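Chromosomal replication initiator protein dnaA (Thermotoga maritima, PDB 2Z4S) probably initiates and regulates chromosomal replication by binding the origin oriC in its ATP-bound form, using a AAA+ domain that here holds ADP and magnesium. Local coordinates at residues N106-P111 with K269-K274; L141-L146 with A258-P263; R303-K308 with L327-F332. One frame throughout, in Å; residues are numbered along the deposited sequence.

Contacts 1 and 2 are two sides of one nucleotide pocket, and contact 3 lies beyond it, where the last helix of the AAA+ region meets residues predicted to belong to domain IV. Contact 1 holds the adenine end of the ADP, contact 2 its phosphates and the magnesium ion; their centres are about 12 Å apart. They touch each other, Phe107 packing on Leu146 and Asn106 on His145, while Ile271 meets Pro263. Residues 258-263 lead into helix 265-279, whose residues 269-274 belong to contact 1. Contact 3 follows later in the chain, its centre about 18 Å from that of contact 1 and about 21 Å from that of contact 2; Gly304 CA is about 9 Å from the nearest ADP atom.

Contact 1. Residues N106-P111 with K269-K274; sequences NFVVGP and KSIARK. With ADP (adenosine-5'-diphosphate), chain C.
Ser270, at the near side of its helix, lays its CB against Val108, 3.9 Å from CG1. Ile271 follows and takes the middle of the contact: its CG1 is 3.6 Å from Val108 CB, and the same side chain turns over one face of the adenine, CG2 lying 3.6 Å from ADP N3. On the opposite face Phe107 covers the amino end of the base, N6 lying over the centre of its ring, so Ile271 and Phe107 flank the adenine from its two faces. The backbone of Val108 reads the base edge: its N donates to ADP N1 (2.8 Å, 161°) and its O accepts from ADP N6 (2.9 Å). One turn on, Lys274 closes the row. Lys274 CB meets Val108 CG2 at 3.8 Å, and a bend at chi2 (70°) turns the chain across Asn106 at about a right angle, bringing Lys274 CE 3.5 Å from Asn106 OD1. The amide ND2 of Asn106 is hydrogen-bonded to Asp101 O. This adenine-binding wall joins the loop before helix 114-125 to helix 265-279, whose far side packs through Ala272 and Arg273 on helix 287-294.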
loop_
_atom_site.group_PDB
_atom_site.type_symbol
_atom_site.label_atom_id
_atom_site.label_comp_id
_atom_site.label_asym_id
_atom_site.label_seq_id
_atom_site.Cartn_x
_atom_site.Cartn_y
_atom_site.Cartn_z
ATOM N N ASN A 106 9.474 1.316 -9.052
ATOM C CA ASN A 106 8.895 2.650 -9.115
ATOM C C ASN A 106 8.846 3.283 -7.744
ATOM O O ASN A 106 8.164 4.288 -7.529
ATOM C CB ASN A 106 7.500 2.607 -9.713
ATOM C CG ASN A 106 7.482 1.932 -11.045
ATOM O OD1 ASN A 106 8.459 1.989 -11.786
ATOM N ND2 ASN A 106 6.373 1.285 -11.370
ATOM N N PHE A 107 9.584 2.694 -6.813
ATOM C CA PHE A 107 9.604 3.215 -5.464
ATOM C C PHE A 107 10.920 3.912 -5.202
ATOM O O PHE A 107 11.978 3.296 -5.172
ATOM C CB PHE A 107 9.393 2.091 -4.440
ATOM C CG PHE A 107 8.983 2.582 -3.071
ATOM C CD1 PHE A 107 7.639 2.711 -2.737
ATOM C CD2 PHE A 107 9.940 2.946 -2.133
ATOM C CE1 PHE A 107 7.262 3.194 -1.497
ATOM C CE2 PHE A 107 9.573 3.429 -0.896
ATOM C CZ PHE A 107 8.231 3.554 -0.575
ATOM N N VAL A 108 10.832 5.217 -5.029
ATOM C CA VAL A 108 11.977 6.056 -4.739
ATOM C C VAL A 108 12.271 5.956 -3.241
ATOM O O VAL A 108 11.394 6.210 -2.413
ATOM C CB VAL A 108 11.644 7.513 -5.106
ATOM C CG1 VAL A 108 12.694 8.454 -4.566
ATOM C CG2 VAL A 108 11.504 7.630 -6.609
ATOM N N VAL A 109 13.499 5.588 -2.887
ATOM C CA VAL A 109 13.864 5.474 -1.477
ATOM C C VAL A 109 14.354 6.794 -0.880
ATOM O O VAL A 109 14.830 7.673 -1.590
ATOM C CB VAL A 109 14.934 4.409 -1.270
ATOM C CG1 VAL A 109 15.241 4.271 0.199
ATOM C CG2 VAL A 109 14.450 3.096 -1.834
ATOM N N GLY A 110 14.212 6.924 0.432
ATOM C CA GLY A 110 14.622 8.130 1.120
ATOM C C GLY A 110 14.659 7.859 2.608
ATOM O O GLY A 110 14.145 6.836 3.064
ATOM N N PRO A 111 15.248 8.759 3.402
ATOM C CA PRO A 111 15.315 8.537 4.850
ATOM C C PRO A 111 14.001 8.083 5.490
ATOM O O PRO A 111 13.992 7.185 6.335
ATOM C CB PRO A 111 15.788 9.885 5.383
ATOM C CG PRO A 111 15.277 10.860 4.341
ATOM C CD PRO A 111 15.588 10.149 3.063
ATOM N N LYS A 269 10.600 15.491 -4.695
ATOM C CA LYS A 269 10.885 15.848 -6.083
ATOM C C LYS A 269 11.243 14.656 -6.943
ATOM O O LYS A 269 10.756 14.530 -8.065
ATOM C CB LYS A 269 11.996 16.897 -6.151
ATOM C CG LYS A 269 11.556 18.234 -5.569
ATOM C CD LYS A 269 12.552 19.363 -5.801
ATOM C CE LYS A 269 12.109 20.617 -5.035
ATOM N NZ LYS A 269 13.046 21.777 -5.149
ATOM N N SER A 270 12.087 13.777 -6.419
ATOM C CA SER A 270 12.474 12.589 -7.165
ATOM C C SER A 270 11.245 11.706 -7.349
ATOM O O SER A 270 11.067 11.080 -8.388
ATOM C CB SER A 270 13.558 11.816 -6.419
ATOM O OG SER A 270 14.644 12.655 -6.092
ATOM N N ILE A 271 10.395 11.652 -6.332
ATOM C CA ILE A 271 9.192 10.847 -6.437
ATOM C C ILE A 271 8.327 11.472 -7.522
ATOM O O ILE A 271 7.767 10.774 -8.372
ATOM C CB ILE A 271 8.421 10.818 -5.099
ATOM C CG1 ILE A 271 9.209 10.005 -4.068
ATOM C CG2 ILE A 271 7.029 10.223 -5.302
ATOM C CD1 ILE A 271 8.572 9.981 -2.705
ATOM N N ALA A 272 8.239 12.799 -7.491
ATOM C CA ALA A 272 7.465 13.541 -8.470
ATOM C C ALA A 272 7.928 13.163 -9.871
ATOM O O ALA A 272 7.111 12.865 -10.747
ATOM C CB ALA A 272 7.648 15.022 -8.246
ATOM N N ARG A 273 9.244 13.165 -10.077
ATOM C CA ARG A 273 9.813 12.823 -11.377
ATOM C C ARG A 273 9.463 11.397 -11.780
ATOM O O ARG A 273 9.105 11.139 -12.931
ATOM C CB ARG A 273 11.335 12.970 -11.360
ATOM C CG ARG A 273 11.849 14.346 -10.970
ATOM C CD ARG A 273 13.332 14.511 -11.344
ATOM N NE ARG A 273 13.937 15.728 -10.790
ATOM C CZ ARG A 273 14.568 15.793 -9.615
ATOM N NH1 ARG A 273 14.689 14.706 -8.860
ATOM N NH2 ARG A 273 15.082 16.945 -9.194
ATOM N N LYS A 274 9.571 10.474 -10.828
ATOM C CA LYS A 274 9.274 9.070 -11.084
ATOM C C LYS A 274 7.810 8.889 -11.391
ATOM O O LYS A 274 7.445 8.017 -12.171
ATOM C CB LYS A 274 9.628 8.206 -9.876
ATOM C CG LYS A 274 9.546 6.706 -10.137
ATOM C CD LYS A 274 10.649 6.248 -11.065
ATOM C CE LYS A 274 10.611 4.745 -11.262
ATOM N NZ LYS A 274 11.599 4.268 -12.284
HETATM P PB ADP C . -1.069 4.784 1.069
HETATM O O1B ADP C . 0.062 3.955 1.502
HETATM O O2B ADP C . -1.509 5.725 2.270
HETATM O O3B ADP C . -2.302 3.853 0.606
HETATM P PA ADP C . -0.164 4.921 -1.428
HETATM O O1A ADP C . 0.974 4.034 -1.126
HETATM O O2A ADP C . -1.366 4.023 -1.988
HETATM O O3A ADP C . -0.650 5.750 -0.124
HETATM O "O5'" ADP C . 0.209 6.038 -2.503
HETATM C "C5'" ADP C . 0.643 5.322 -3.616
HETATM C "C4'" ADP C . 1.004 6.237 -4.754
HETATM O "O4'" ADP C . 2.017 7.174 -4.357
HETATM C "C3'" ADP C . 1.502 5.333 -5.866
HETATM O "O3'" ADP C . 0.699 5.453 -7.044
HETATM C "C2'" ADP C . 2.954 5.718 -6.090
HETATM O "O2'" ADP C . 3.174 6.098 -7.465
HETATM C "C1'" ADP C . 3.218 6.886 -5.106
HETATM N N9 ADP C . 4.337 6.615 -4.190
HETATM C C8 ADP C . 4.269 6.360 -2.851
HETATM N N7 ADP C . 5.460 6.186 -2.360
HETATM C C5 ADP C . 6.361 6.318 -3.351
HETATM C C6 ADP C . 7.774 6.248 -3.437
HETATM N N6 ADP C . 8.531 5.997 -2.311
HETATM N N1 ADP C . 8.362 6.436 -4.636
HETATM C C2 ADP C . 7.645 6.682 -5.733
HETATM N N3 ADP C . 6.318 6.761 -5.690
HETATM C C4 ADP C . 5.649 6.587 -4.539
#

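Contact 2. Residues L141-L146 with A258-P263; sequences LGKTHL and AKLEPP. With MG (magnesium ion), chain B; ADP (adenosine-5'-diphosphate), chain C.
Leu141 and Leu260 centre a buried apolar contact between the P-loop (Walker A) at the start of helix 143-157 and the extended segment 258-263, which leads from the sheet-bearing part of the AAA+ region into helix 265-279. Leu260 carries the contact. With CG anti to its carbonyl carbon (chi1 -73°), it lays both methyls against the P-loop turn: CD1 lies 3.8 Å from Lys143 CG, the two side chains crossing at a slant, and CD2 meets Leu146 CD2 tip to tip at 3.8 Å. Leu141 packs alongside on the same face of the turn, its CB 4.2 Å from Leu260 CB and its CD1 4.3 Å from Pro262 CD. Next to Leu141, Gly142 holds the N-cap position of helix 143-157 with a positive phi of 111°, and its backbone lies against Leu260 CD1. While this apolar side faces the linker, the polar side of the same turn grips the nucleotide. Leu141 N and Thr144 N make weak hydrogen bonds to ADP O3A and O1B. Lys143 curls back at chi3 and chi4, so that NZ reaches ADP O2B at 3.2 Å; Gly137 O is a second partner of that NZ. Backbone bonds from Ala258 and Leu260 to Tyr136 tie the linker to edge strand 133-136. Asp202 belongs to the magnesium site too, and Asp201 accepts a bond from Thr144. The magnesium ion itself is held by Thr144 OG1 at 2.4 Å and by ADP O3B at 2.5 Å.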
loop_
_atom_site.group_PDB
_atom_site.type_symbol
_atom_site.label_atom_id
_atom_site.label_comp_id
_atom_site.label_asym_id
_atom_site.label_seq_id
_atom_site.Cartn_x
_atom_site.Cartn_y
_atom_site.Cartn_z
ATOM N N LEU A 141 1.640 7.280 1.736
ATOM C CA LEU A 141 3.038 7.239 2.091
ATOM C C LEU A 141 3.712 5.985 1.588
ATOM O O LEU A 141 4.844 5.697 1.969
ATOM C CB LEU A 141 3.223 7.326 3.592
ATOM C CG LEU A 141 2.701 8.548 4.323
ATOM C CD1 LEU A 141 3.290 8.513 5.726
ATOM C CD2 LEU A 141 3.110 9.828 3.621
ATOM N N GLY A 142 3.022 5.218 0.759
ATOM C CA GLY A 142 3.648 4.026 0.222
ATOM C C GLY A 142 3.158 2.658 0.655
ATOM O O GLY A 142 3.591 1.647 0.089
ATOM N N LYS A 143 2.254 2.608 1.633
ATOM C CA LYS A 143 1.732 1.334 2.130
ATOM C C LYS A 143 1.175 0.416 1.040
ATOM O O LYS A 143 1.623 -0.717 0.882
ATOM C CB LYS A 143 0.652 1.577 3.184
ATOM C CG LYS A 143 1.078 2.493 4.298
ATOM C CD LYS A 143 0.116 2.421 5.456
ATOM C CE LYS A 143 -1.201 3.034 5.114
ATOM N NZ LYS A 143 -1.045 4.494 5.139
ATOM N N THR A 144 0.198 0.890 0.285
ATOM C CA THR A 144 -0.369 0.040 -0.752
ATOM C C THR A 144 0.689 -0.319 -1.776
ATOM O O THR A 144 0.839 -1.476 -2.167
ATOM C CB THR A 144 -1.509 0.729 -1.506
ATOM O OG1 THR A 144 -2.535 1.124 -0.584
ATOM C CG2 THR A 144 -2.068 -0.215 -2.551
ATOM N N HIS A 145 1.426 0.699 -2.197
ATOM C CA HIS A 145 2.450 0.532 -3.197
ATOM C C HIS A 145 3.514 -0.471 -2.784
ATOM O O HIS A 145 3.917 -1.320 -3.579
ATOM C CB HIS A 145 3.061 1.895 -3.497
ATOM C CG HIS A 145 4.069 1.878 -4.598
ATOM N ND1 HIS A 145 4.412 3.010 -5.302
ATOM C CD2 HIS A 145 4.832 0.876 -5.097
ATOM C CE1 HIS A 145 5.345 2.706 -6.187
ATOM N NE2 HIS A 145 5.618 1.418 -6.083
ATOM N N LEU A 146 3.961 -0.380 -1.541
ATOM C CA LEU A 146 4.985 -1.287 -1.043
ATOM C C LEU A 146 4.410 -2.698 -0.971
ATOM O O LEU A 146 5.013 -3.664 -1.428
ATOM C CB LEU A 146 5.440 -0.819 0.343
ATOM C CG LEU A 146 6.933 -0.684 0.679
ATOM C CD1 LEU A 146 7.752 -0.430 -0.568
ATOM C CD2 LEU A 146 7.110 0.455 1.702
ATOM N N ALA A 258 7.708 -2.413 10.189
ATOM C CA ALA A 258 8.276 -1.176 9.660
ATOM C C ALA A 258 7.314 0.017 9.689
ATOM O O ALA A 258 6.100 -0.147 9.735
ATOM C CB ALA A 258 8.758 -1.408 8.248
ATOM N N LYS A 259 7.872 1.223 9.656
ATOM C CA LYS A 259 7.081 2.459 9.668
ATOM C C LYS A 259 7.458 3.430 8.530
ATOM O O LYS A 259 8.636 3.721 8.312
ATOM C CB LYS A 259 7.268 3.182 10.999
ATOM C CG LYS A 259 6.639 4.548 11.019
ATOM C CD LYS A 259 7.071 5.341 12.224
ATOM C CE LYS A 259 6.373 6.683 12.252
ATOM N NZ LYS A 259 6.922 7.585 13.294
ATOM N N LEU A 260 6.463 3.929 7.807
ATOM C CA LEU A 260 6.709 4.883 6.737
ATOM C C LEU A 260 6.480 6.287 7.291
ATOM O O LEU A 260 5.598 6.487 8.113
ATOM C CB LEU A 260 5.751 4.634 5.574
ATOM C CG LEU A 260 5.991 3.397 4.703
ATOM C CD1 LEU A 260 4.777 3.097 3.868
ATOM C CD2 LEU A 260 7.161 3.633 3.789
ATOM N N GLU A 261 7.295 7.252 6.877
ATOM C CA GLU A 261 7.111 8.640 7.308
ATOM C C GLU A 261 7.174 9.509 6.048
ATOM O O GLU A 261 7.807 9.132 5.061
ATOM C CB GLU A 261 8.165 9.053 8.340
ATOM C CG GLU A 261 8.074 8.259 9.656
ATOM C CD GLU A 261 8.909 8.851 10.813
ATOM O OE1 GLU A 261 8.437 9.792 11.497
ATOM O OE2 GLU A 261 10.042 8.368 11.045
ATOM N N PRO A 262 6.508 10.675 6.055
ATOM C CA PRO A 262 6.527 11.536 4.868
ATOM C C PRO A 262 7.944 11.875 4.409
ATOM O O PRO A 262 8.859 12.006 5.226
ATOM C CB PRO A 262 5.732 12.754 5.322
ATOM C CG PRO A 262 6.095 12.856 6.745
ATOM C CD PRO A 262 6.015 11.422 7.220
ATOM N N PRO A 263 8.146 12.006 3.085
ATOM C CA PRO A 263 9.479 12.327 2.573
ATOM C C PRO A 263 9.793 13.810 2.650
ATOM O O PRO A 263 8.889 14.632 2.811
ATOM C CB PRO A 263 9.421 11.808 1.135
ATOM C CG PRO A 263 8.009 12.072 0.749
ATOM C CD PRO A 263 7.230 11.657 1.981
HETATM MG MG MG B . -3.558 1.903 1.472
HETATM P PB ADP C . -1.069 4.784 1.069
HETATM O O1B ADP C . 0.062 3.955 1.502
HETATM O O2B ADP C . -1.509 5.725 2.270
HETATM O O3B ADP C . -2.302 3.853 0.606
HETATM P PA ADP C . -0.164 4.921 -1.428
HETATM O O1A ADP C . 0.974 4.034 -1.126
HETATM O O2A ADP C . -1.366 4.023 -1.988
HETATM O O3A ADP C . -0.650 5.750 -0.124
HETATM O "O5'" ADP C . 0.209 6.038 -2.503
HETATM C "C5'" ADP C . 0.643 5.322 -3.616
HETATM C "C4'" ADP C . 1.004 6.237 -4.754
HETATM O "O4'" ADP C . 2.017 7.174 -4.357
HETATM C "C3'" ADP C . 1.502 5.333 -5.866
HETATM O "O3'" ADP C . 0.699 5.453 -7.044
HETATM C "C2'" ADP C . 2.954 5.718 -6.090
HETATM O "O2'" ADP C . 3.174 6.098 -7.465
HETATM C "C1'" ADP C . 3.218 6.886 -5.106
HETATM N N9 ADP C . 4.337 6.615 -4.190
HETATM C C8 ADP C . 4.269 6.360 -2.851
HETATM N N7 ADP C . 5.460 6.186 -2.360
HETATM C C5 ADP C . 6.361 6.318 -3.351
HETATM C C6 ADP C . 7.774 6.248 -3.437
HETATM N N6 ADP C . 8.531 5.997 -2.311
HETATM N N1 ADP C . 8.362 6.436 -4.636
HETATM C C2 ADP C . 7.645 6.682 -5.733
HETATM N N3 ADP C . 6.318 6.761 -5.690
HETATM C C4 ADP C . 5.649 6.587 -4.539
#

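Contact 3. Residues R303-K308 with L327-F332; sequences RGAIIK and LLLKDF
The helical (lid) subdomain of the AAA+ region meets residues predicted to belong to domain IV here: Ala305 and its neighbours on helix 299-315 pack against Leu329 and Phe332, in the turn by which the chain leaves helix 322-328. The CB of Ala305 sits over one face of the Phe332 ring as a CH-pi contact, 4.2 Å from the ring centroid and 28° off the normal, and also meets Leu329 CD2 at 3.3 Å. Leu329 CD2 lies over the same face of the ring, displaced toward the rim, so methyl groups from both segments share that surface. The outer part of the ring reaches the helix backbone: Phe332 CE2 is 3.6 Å from Gly304 C. With CG anti to its carbonyl carbon (chi1 -60°), Phe332 lays its ring along the helix. One turn on from Gly304, the aliphatic part of Lys308 runs alongside Leu329 in the opposite direction, its CG 4.0 Å from Leu329 CD2; the course of its amino end past Leu328 is doubtful in the model. Leu329 is also the first residue to abandon helical backbone angles, so the helix gives way to the turn just where the chain meets Ala305. Val291 of helix 287-294 touches both Ala305 and Leu329, making the packing three-sided, and on the far side of helix 299-315 Arg303 forms a salt bridge with Glu279. Small helices packed on one another are typical of the lid subdomain of AAA+ proteins; here a turn from the predicted domain IV packs on one of them.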
loop_
_atom_site.group_PDB
_atom_site.type_symbol
_atom_site.label_atom_id
_atom_site.label_comp_id
_atom_site.label_asym_id
_atom_site.label_seq_id
_atom_site.Cartn_x
_atom_site.Cartn_y
_atom_site.Cartn_z
ATOM N N ARG A 303 0.748 13.153 -6.647
ATOM C CA ARG A 303 0.545 12.543 -7.945
ATOM C C ARG A 303 -0.724 13.096 -8.550
ATOM O O ARG A 303 -0.807 13.306 -9.753
ATOM C CB ARG A 303 0.417 11.037 -7.807
ATOM C CG ARG A 303 0.188 10.339 -9.105
ATOM C CD ARG A 303 -1.001 9.434 -8.998
ATOM N NE ARG A 303 -1.126 8.595 -10.178
ATOM C CZ ARG A 303 -2.164 7.805 -10.418
ATOM N NH1 ARG A 303 -3.163 7.755 -9.548
ATOM N NH2 ARG A 303 -2.206 7.073 -11.526
ATOM N N GLY A 304 -1.718 13.327 -7.704
ATOM C CA GLY A 304 -2.975 13.861 -8.188
ATOM C C GLY A 304 -2.735 15.116 -8.995
ATOM O O GLY A 304 -3.204 15.244 -10.125
ATOM N N ALA A 305 -1.994 16.049 -8.412
ATOM C CA ALA A 305 -1.680 17.291 -9.091
ATOM C C ALA A 305 -1.002 16.965 -10.423
ATOM O O ALA A 305 -1.426 17.439 -11.479
ATOM C CB ALA A 305 -0.765 18.127 -8.219
ATOM N N ILE A 306 0.045 16.142 -10.359
ATOM C CA ILE A 306 0.796 15.732 -11.543
ATOM C C ILE A 306 -0.119 15.138 -12.601
ATOM O O ILE A 306 0.167 15.221 -13.790
ATOM C CB ILE A 306 1.865 14.690 -11.192
ATOM C CG1 ILE A 306 2.771 15.241 -10.096
ATOM C CG2 ILE A 306 2.665 14.321 -12.426
ATOM C CD1 ILE A 306 3.256 16.637 -10.362
ATOM N N ILE A 307 -1.215 14.519 -12.175
ATOM C CA ILE A 307 -2.153 13.957 -13.133
ATOM C C ILE A 307 -3.007 15.104 -13.628
ATOM O O ILE A 307 -3.204 15.270 -14.830
ATOM C CB ILE A 307 -3.073 12.908 -12.499
ATOM C CG1 ILE A 307 -2.258 11.685 -12.083
ATOM C CG2 ILE A 307 -4.153 12.512 -13.484
ATOM C CD1 ILE A 307 -1.419 11.115 -13.192
ATOM N N LYS A 308 -3.496 15.899 -12.682
ATOM C CA LYS A 308 -4.333 17.058 -12.976
ATOM C C LYS A 308 -3.743 17.848 -14.135
ATOM O O LYS A 308 -4.359 17.961 -15.195
ATOM C CB LYS A 308 -4.436 17.952 -11.735
ATOM C CG LYS A 308 -5.271 19.208 -11.910
ATOM C CD LYS A 308 -6.720 18.997 -11.527
ATOM C CE LYS A 308 -7.485 20.296 -11.699
ATOM N NZ LYS A 308 -6.719 21.445 -11.150
ATOM N N LEU A 327 -3.133 28.043 -10.368
ATOM C CA LEU A 327 -4.592 28.196 -10.283
ATOM C C LEU A 327 -5.208 26.812 -10.372
ATOM O O LEU A 327 -6.108 26.473 -9.614
ATOM C CB LEU A 327 -5.127 29.065 -11.437
ATOM C CG LEU A 327 -6.627 29.027 -11.811
ATOM C CD1 LEU A 327 -7.502 29.638 -10.711
ATOM C CD2 LEU A 327 -6.814 29.774 -13.128
ATOM N N LEU A 328 -4.718 26.018 -11.316
ATOM C CA LEU A 328 -5.205 24.662 -11.492
ATOM C C LEU A 328 -5.049 23.871 -10.184
ATOM O O LEU A 328 -5.984 23.208 -9.738
ATOM C CB LEU A 328 -4.423 23.977 -12.612
ATOM C CG LEU A 328 -4.697 24.455 -14.040
ATOM C CD1 LEU A 328 -3.611 23.956 -14.986
ATOM C CD2 LEU A 328 -6.060 23.953 -14.481
ATOM N N LEU A 329 -3.871 23.962 -9.569
ATOM C CA LEU A 329 -3.579 23.251 -8.322
ATOM C C LEU A 329 -3.870 24.077 -7.067
ATOM O O LEU A 329 -2.964 24.339 -6.267
ATOM C CB LEU A 329 -2.106 22.824 -8.286
ATOM C CG LEU A 329 -1.561 21.973 -9.432
ATOM C CD1 LEU A 329 -0.099 21.618 -9.170
ATOM C CD2 LEU A 329 -2.408 20.716 -9.568
ATOM N N LYS A 330 -5.119 24.486 -6.878
ATOM C CA LYS A 330 -5.454 25.277 -5.695
ATOM C C LYS A 330 -5.977 24.416 -4.567
ATOM O O LYS A 330 -5.913 24.800 -3.401
ATOM C CB LYS A 330 -6.492 26.350 -6.028
ATOM C CG LYS A 330 -5.906 27.636 -6.575
ATOM C CD LYS A 330 -7.023 28.594 -6.924
ATOM C CE LYS A 330 -6.501 29.909 -7.469
ATOM N NZ LYS A 330 -7.636 30.863 -7.681
ATOM N N ASP A 331 -6.489 23.244 -4.910
ATOM C CA ASP A 331 -7.019 22.368 -3.890
ATOM C C ASP A 331 -5.999 21.370 -3.378
ATOM O O ASP A 331 -6.345 20.444 -2.645
ATOM C CB ASP A 331 -8.240 21.650 -4.432
ATOM C CG ASP A 331 -9.315 22.614 -4.854
ATOM O OD1 ASP A 331 -9.806 23.371 -3.989
ATOM O OD2 ASP A 331 -9.658 22.620 -6.053
ATOM N N PHE A 332 -4.740 21.572 -3.757
ATOM C CA PHE A 332 -3.664 20.686 -3.333
ATOM C C PHE A 332 -2.686 21.422 -2.433
ATOM O O PHE A 332 -1.858 20.804 -1.768
ATOM C CB PHE A 332 -2.918 20.134 -4.546
ATOM C CG PHE A 332 -3.779 19.345 -5.483
ATOM C CD1 PHE A 332 -4.772 19.962 -6.228
ATOM C CD2 PHE A 332 -3.587 17.983 -5.637
ATOM C CE1 PHE A 332 -5.556 19.228 -7.117
ATOM C CE2 PHE A 332 -4.370 17.242 -6.526
ATOM C CZ PHE A 332 -5.351 17.862 -7.265
#